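Local coordinates for protein methylaspartate ammonia-lyase (Citrobacter amalonaticus, PDB 1KKO) that catalyses the reversible, magnesium-dependent anti elimination of ammonia from L-threo-3-methylaspartate to give mesaconate, as a homodimer of the enolase superfamily, at residues Cys310-Tyr313 against Gln314-Val317. Residues are numbered along the deposited sequence; the frame is centred on the assembly and turned at random.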
# COMPACT_ATOMS: atom_id res chain seq x y z
N CYS A 310 -9.30 -23.17 10.27
CA CYS A 310 -10.61 -22.61 9.98
C CYS A 310 -10.45 -21.83 8.68
O CYS A 310 -10.27 -20.62 8.70
CB CYS A 310 -11.06 -21.72 11.13
SG CYS A 310 -12.75 -21.16 10.94
N ASN A 311 -10.52 -22.54 7.56
CA ASN A 311 -10.20 -21.96 6.25
C ASN A 311 -11.39 -21.66 5.36
O ASN A 311 -11.54 -20.53 4.88
CB ASN A 311 -9.27 -22.90 5.48
CG ASN A 311 -8.00 -23.20 6.21
OD1 ASN A 311 -7.37 -22.32 6.81
ND2 ASN A 311 -7.56 -24.46 6.13
N THR A 312 -12.20 -22.68 5.10
CA THR A 312 -13.30 -22.59 4.16
C THR A 312 -14.59 -22.17 4.82
O THR A 312 -14.71 -22.13 6.05
CB THR A 312 -13.56 -23.96 3.53
OG1 THR A 312 -14.04 -24.84 4.56
CG2 THR A 312 -12.26 -24.60 2.99
N TYR A 313 -15.59 -21.90 3.98
CA TYR A 313 -16.93 -21.60 4.46
C TYR A 313 -17.41 -22.71 5.41
O TYR A 313 -17.86 -22.43 6.52
CB TYR A 313 -17.92 -21.46 3.29
CG TYR A 313 -19.34 -21.44 3.80
CD1 TYR A 313 -19.88 -20.29 4.33
CD2 TYR A 313 -20.11 -22.59 3.82
CE1 TYR A 313 -21.16 -20.28 4.86
CE2 TYR A 313 -21.40 -22.58 4.33
CZ TYR A 313 -21.92 -21.42 4.84
OH TYR A 313 -23.20 -21.37 5.38
N GLN A 314 -17.28 -23.97 5.00
CA GLN A 314 -17.73 -25.06 5.87
C GLN A 314 -16.93 -25.12 7.17
O GLN A 314 -17.49 -25.41 8.23
CB GLN A 314 -17.70 -26.40 5.14
CG GLN A 314 -18.30 -27.53 5.99
CD GLN A 314 -19.79 -27.34 6.26
OE1 GLN A 314 -20.56 -27.10 5.34
NE2 GLN A 314 -20.19 -27.46 7.52
N ASP A 315 -15.63 -24.85 7.11
CA ASP A 315 -14.85 -24.82 8.33
C ASP A 315 -15.43 -23.80 9.30
O ASP A 315 -15.55 -24.05 10.49
CB ASP A 315 -13.40 -24.42 8.06
CG ASP A 315 -12.62 -25.43 7.28
OD1 ASP A 315 -13.03 -26.61 7.18
OD2 ASP A 315 -11.55 -25.09 6.74
N ILE A 316 -15.75 -22.62 8.79
CA ILE A 316 -16.28 -21.56 9.62
C ILE A 316 -17.61 -21.98 10.26
O ILE A 316 -17.84 -21.75 11.44
CB ILE A 316 -16.41 -20.27 8.79
CG1 ILE A 316 -15.01 -19.75 8.43
CG2 ILE A 316 -17.22 -19.23 9.55
CD1 ILE A 316 -14.97 -18.91 7.19
N VAL A 317 -18.46 -22.61 9.47
CA VAL A 317 -19.72 -23.16 9.98
C VAL A 317 -19.44 -24.14 11.11
O VAL A 317 -20.09 -24.09 12.16
CB VAL A 317 -20.50 -23.83 8.84
CG1 VAL A 317 -21.63 -24.70 9.37
CG2 VAL A 317 -21.03 -22.78 7.90
O HOH W 1 -9.19 -26.44 4.66
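Asp315 OD2 takes two backbone N-H groups from the residues leading into its own helix. Thr312 N donates to OD2 at 3.0 Å, almost straight (170°) but from well above the carboxylate plane. In return, Asp315 N donates to Thr312 OG1 at 3.0 Å. With chi1 at 66°, Thr312 OG1 is turned toward this N-H. The two Thr312-Asp315 bonds make a capping box, with Thr312 as N-cap of helix 313-321. Asn311 N is the extra donor, reaching the anti lone pair of Asp315 OD2 at 2.9 Å. The helix follows strand 303-306 in the TIM-barrel domain of this enolase-superfamily enzyme. Ile316 N and Val317 N then start the regular helical bonding, to Thr312 O and Tyr313 O. On the side facing helix 339-351, Val317 CG2 sits over one face of the Tyr313 ring, offset toward the rim, in a CH-pi contact 3.8 Å from the centroid. Cys310 SG packs on Ile316 CG1 at 3.7 Å. Further out, Lys281 forms a salt bridge with Asp315 OD1, which probably offsets the charge of the buried carboxylate. Asn311 ND2 hydrogen-bonds to Gly78 O and to a water, which bonds weakly to Asp315 OD2. Asn311 lies about 6 Å, side chain to side chain, from the magnesium ligand Asp307 and the proton acceptor Lys331.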